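Long-range contact in UTP--glucose-1-phosphate uridylyltransferase YngB (Bacillus subtilis, PDB 7O2N), which catalyses the formation of UDP-glucose from glucose 1-phosphate and UTP, a step towards the glycolipid that anchors lipoteichoic acid and towards glucosylated wall teichoic acid: residues Val148-Gln160 with Leu234-Leu248. Numbering follows the deposited sequence.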
# COMPACT_ATOMS: atom_id res chain seq x y z
N VAL A 148 -11.13 32.13 5.67
CA VAL A 148 -12.43 32.51 6.20
C VAL A 148 -12.32 32.74 7.71
O VAL A 148 -13.00 33.64 8.23
CB VAL A 148 -13.59 31.58 5.77
CG1 VAL A 148 -13.11 30.33 5.04
CG2 VAL A 148 -14.58 31.23 6.89
N TYR A 149 -11.45 31.98 8.39
CA TYR A 149 -11.28 32.18 9.83
C TYR A 149 -10.72 33.58 10.13
O TYR A 149 -11.31 34.31 10.94
CB TYR A 149 -10.40 31.12 10.49
CG TYR A 149 -10.30 31.31 11.98
CD1 TYR A 149 -11.34 30.89 12.78
CD2 TYR A 149 -9.21 31.95 12.57
CE1 TYR A 149 -11.32 31.09 14.15
CE2 TYR A 149 -9.18 32.17 13.94
CZ TYR A 149 -10.24 31.74 14.73
OH TYR A 149 -10.29 31.90 16.08
N ASP A 150 -9.58 33.91 9.50
CA ASP A 150 -8.94 35.22 9.61
C ASP A 150 -9.98 36.33 9.67
O ASP A 150 -9.80 37.31 10.39
CB ASP A 150 -7.96 35.48 8.47
CG ASP A 150 -6.57 34.86 8.63
OD1 ASP A 150 -5.84 34.80 7.62
OD2 ASP A 150 -6.24 34.42 9.74
N VAL A 151 -11.09 36.18 8.94
CA VAL A 151 -12.07 37.25 8.91
C VAL A 151 -13.16 37.01 9.95
O VAL A 151 -13.20 37.74 10.92
CB VAL A 151 -12.61 37.58 7.50
CG1 VAL A 151 -11.69 37.13 6.36
CG2 VAL A 151 -14.04 37.11 7.32
N TYR A 152 -13.99 35.97 9.80
CA TYR A 152 -15.14 35.81 10.69
C TYR A 152 -14.74 35.33 12.09
O TYR A 152 -15.47 35.57 13.04
CB TYR A 152 -16.20 34.88 10.09
CG TYR A 152 -16.75 35.37 8.78
CD1 TYR A 152 -16.07 35.13 7.60
CD2 TYR A 152 -17.94 36.07 8.73
CE1 TYR A 152 -16.55 35.58 6.38
CE2 TYR A 152 -18.45 36.52 7.52
CZ TYR A 152 -17.75 36.27 6.35
OH TYR A 152 -18.23 36.70 5.15
N GLY A 153 -13.61 34.62 12.20
CA GLY A 153 -13.10 34.23 13.50
C GLY A 153 -14.00 33.25 14.27
O GLY A 153 -13.75 32.99 15.44
N THR A 154 -15.04 32.71 13.62
CA THR A 154 -15.82 31.64 14.23
C THR A 154 -15.29 30.29 13.76
O THR A 154 -14.40 30.23 12.91
CB THR A 154 -17.28 31.68 13.79
OG1 THR A 154 -17.38 32.20 12.47
CG2 THR A 154 -18.17 32.45 14.74
N GLU A 155 -15.90 29.23 14.30
CA GLU A 155 -15.65 27.85 13.89
C GLU A 155 -16.05 27.72 12.42
O GLU A 155 -17.23 27.81 12.10
CB GLU A 155 -16.45 26.88 14.77
CG GLU A 155 -15.86 26.63 16.15
CD GLU A 155 -15.96 27.71 17.22
OE1 GLU A 155 -16.64 28.74 16.98
OE2 GLU A 155 -15.33 27.54 18.30
N VAL A 156 -15.06 27.55 11.54
CA VAL A 156 -15.26 27.36 10.11
C VAL A 156 -15.18 25.87 9.75
O VAL A 156 -14.37 25.13 10.29
CB VAL A 156 -14.35 28.26 9.25
CG1 VAL A 156 -13.47 29.21 10.05
CG2 VAL A 156 -13.57 27.54 8.16
N VAL A 157 -16.05 25.44 8.83
CA VAL A 157 -16.12 24.08 8.32
C VAL A 157 -15.79 24.10 6.83
O VAL A 157 -16.10 25.06 6.13
CB VAL A 157 -17.52 23.47 8.59
CG1 VAL A 157 -18.02 22.69 7.40
CG2 VAL A 157 -17.58 22.61 9.84
N GLY A 158 -15.15 23.03 6.33
CA GLY A 158 -14.83 22.86 4.92
C GLY A 158 -15.86 21.97 4.22
O GLY A 158 -16.12 20.85 4.65
N VAL A 159 -16.43 22.50 3.12
CA VAL A 159 -17.57 21.87 2.47
C VAL A 159 -17.39 21.81 0.95
O VAL A 159 -16.58 22.54 0.34
CB VAL A 159 -18.92 22.53 2.84
CG1 VAL A 159 -19.34 22.20 4.26
CG2 VAL A 159 -18.96 24.03 2.55
N GLN A 160 -18.17 20.88 0.38
CA GLN A 160 -18.40 20.70 -1.05
C GLN A 160 -19.77 20.04 -1.23
O GLN A 160 -20.29 19.38 -0.32
CB GLN A 160 -17.27 19.87 -1.68
CG GLN A 160 -16.04 20.68 -2.05
CD GLN A 160 -15.09 19.82 -2.83
OE1 GLN A 160 -15.24 18.60 -2.85
NE2 GLN A 160 -14.12 20.44 -3.51
N LEU A 234 -20.59 21.30 17.36
CA LEU A 234 -20.80 22.39 16.43
C LEU A 234 -22.25 22.85 16.54
O LEU A 234 -22.56 24.02 16.36
CB LEU A 234 -20.38 21.95 15.02
CG LEU A 234 -18.88 21.70 14.84
CD1 LEU A 234 -18.58 21.16 13.46
CD2 LEU A 234 -18.08 22.97 15.08
N ARG A 235 -23.14 21.92 16.92
CA ARG A 235 -24.56 22.20 17.08
C ARG A 235 -24.77 23.16 18.25
O ARG A 235 -25.48 24.16 18.09
CB ARG A 235 -25.35 20.91 17.32
CG ARG A 235 -25.63 20.11 16.05
CD ARG A 235 -26.46 18.87 16.26
NE ARG A 235 -27.80 19.18 16.73
CZ ARG A 235 -28.85 19.37 15.94
NH1 ARG A 235 -28.73 19.27 14.63
NH2 ARG A 235 -30.03 19.65 16.47
N GLU A 236 -24.17 22.83 19.40
CA GLU A 236 -24.35 23.60 20.62
C GLU A 236 -23.62 24.94 20.52
O GLU A 236 -23.90 25.84 21.32
CB GLU A 236 -23.98 22.78 21.87
N VAL A 237 -22.72 25.08 19.53
CA VAL A 237 -22.11 26.37 19.22
C VAL A 237 -23.08 27.16 18.34
O VAL A 237 -23.03 28.38 18.30
CB VAL A 237 -20.71 26.26 18.57
CG1 VAL A 237 -20.31 27.52 17.82
CG2 VAL A 237 -19.63 25.90 19.57
N CYS A 238 -23.95 26.43 17.64
CA CYS A 238 -24.87 27.05 16.71
C CYS A 238 -26.08 27.64 17.43
O CYS A 238 -26.66 28.61 16.95
CB CYS A 238 -25.28 26.08 15.61
SG CYS A 238 -24.14 26.07 14.21
N ARG A 239 -26.44 27.04 18.58
CA ARG A 239 -27.56 27.47 19.40
C ARG A 239 -27.29 28.87 19.96
O ARG A 239 -28.21 29.70 19.99
CB ARG A 239 -27.89 26.44 20.49
N LYS A 240 -26.05 29.13 20.38
CA LYS A 240 -25.70 30.47 20.86
C LYS A 240 -25.55 31.42 19.67
O LYS A 240 -25.96 32.58 19.74
CB LYS A 240 -24.48 30.46 21.79
N GLU A 241 -25.00 30.92 18.55
CA GLU A 241 -24.52 31.77 17.47
C GLU A 241 -24.17 30.90 16.26
O GLU A 241 -23.75 29.75 16.42
CB GLU A 241 -23.32 32.58 17.97
CG GLU A 241 -23.00 33.80 17.12
CD GLU A 241 -21.68 33.81 16.36
OE1 GLU A 241 -20.62 33.76 17.04
OE2 GLU A 241 -21.70 33.88 15.10
N PRO A 242 -24.34 31.38 15.00
CA PRO A 242 -24.07 30.57 13.82
C PRO A 242 -22.66 30.61 13.22
O PRO A 242 -22.00 31.65 13.17
CB PRO A 242 -25.20 31.07 12.90
CG PRO A 242 -25.36 32.54 13.21
CD PRO A 242 -24.89 32.69 14.64
N ILE A 243 -22.25 29.43 12.74
CA ILE A 243 -20.95 29.05 12.20
C ILE A 243 -20.86 29.45 10.73
O ILE A 243 -21.83 29.87 10.13
CB ILE A 243 -20.87 27.52 12.32
CG1 ILE A 243 -20.76 27.05 13.77
CG2 ILE A 243 -19.79 26.91 11.43
CD1 ILE A 243 -20.59 25.54 13.91
N HIS A 244 -19.67 29.29 10.16
CA HIS A 244 -19.41 29.57 8.76
C HIS A 244 -18.85 28.33 8.07
O HIS A 244 -18.40 27.40 8.74
CB HIS A 244 -18.48 30.79 8.62
CG HIS A 244 -19.13 32.06 9.03
ND1 HIS A 244 -20.10 32.13 10.01
CD2 HIS A 244 -18.95 33.33 8.59
CE1 HIS A 244 -20.48 33.37 10.18
NE2 HIS A 244 -19.79 34.13 9.32
N ALA A 245 -18.90 28.32 6.72
CA ALA A 245 -18.40 27.22 5.91
C ALA A 245 -17.79 27.76 4.62
O ALA A 245 -18.33 28.66 3.99
CB ALA A 245 -19.52 26.25 5.62
N ARG A 246 -16.63 27.21 4.25
CA ARG A 246 -16.03 27.52 2.97
C ARG A 246 -16.40 26.44 1.96
O ARG A 246 -16.31 25.25 2.26
CB ARG A 246 -14.50 27.59 3.13
CG ARG A 246 -13.75 27.69 1.81
CD ARG A 246 -13.72 29.16 1.47
NE ARG A 246 -12.64 29.52 0.58
CZ ARG A 246 -12.67 29.33 -0.72
NH1 ARG A 246 -13.74 28.78 -1.27
NH2 ARG A 246 -11.65 29.70 -1.48
N LEU A 247 -16.85 26.85 0.77
CA LEU A 247 -16.88 25.94 -0.37
C LEU A 247 -15.45 25.82 -0.87
O LEU A 247 -14.75 26.81 -1.01
CB LEU A 247 -17.81 26.49 -1.45
CG LEU A 247 -18.22 25.50 -2.54
CD1 LEU A 247 -19.45 24.66 -2.16
CD2 LEU A 247 -18.45 26.24 -3.85
N LEU A 248 -15.02 24.58 -1.07
CA LEU A 248 -13.62 24.31 -1.34
C LEU A 248 -13.38 24.25 -2.85
O LEU A 248 -14.10 23.56 -3.58
CB LEU A 248 -13.26 22.98 -0.67
CG LEU A 248 -13.27 23.00 0.85
CD1 LEU A 248 -13.38 21.59 1.41
CD2 LEU A 248 -12.01 23.67 1.38
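With CG of Gln160 set anti to its carbonyl carbon (chi1 -84°) and the chain extended beyond it, the terminal amide meets the main chain of Leu248: NE2 of Gln160 gives a hydrogen bond to O of Leu248 at 3.1 Å. The oxygen lies in the plane of the amide, whereas the donor stands well above the carbonyl plane. His244 likewise has CG beside its backbone N (chi1 -69°), and its imidazole reaches the end of helix 141-152. There it lies near the ring of Tyr152, but the two rings are modelled too close together for their mutual tilt to be trusted; OG1 of Thr154 sits over one imidazole face, near the rim. On the same side of the sheet, CG1 of Val148 packs 3.6 Å from CB of Arg246.

Beneath these side chains, strands 156-160 and 244-247 run parallel. Val157 binds His244 and Arg246 through its N and O; Val159 does the same with Arg246 and Leu248, the bond from N of Leu248 to O of Val159 being 2.9 Å long. The opposite face is apolar: CG2 of Val159 lies 3.8 Å from CB of Ala245, and CG2 of Val157 meets CD1 of Leu234 from helix 230-240 at 4.0 Å.

Helices 141-152 and 230-240 each lead into one of the two strands, in the alpha/beta manner of the GT-A nucleotidyltransferase fold. Strand 156-161 also pairs antiparallel with strands 201-204 and 206-210, and strand 244-247 with strand 182-190; Val203 and Val185 extend the apolar face, while helix 141-152 packs on the face of Val156 and Arg246.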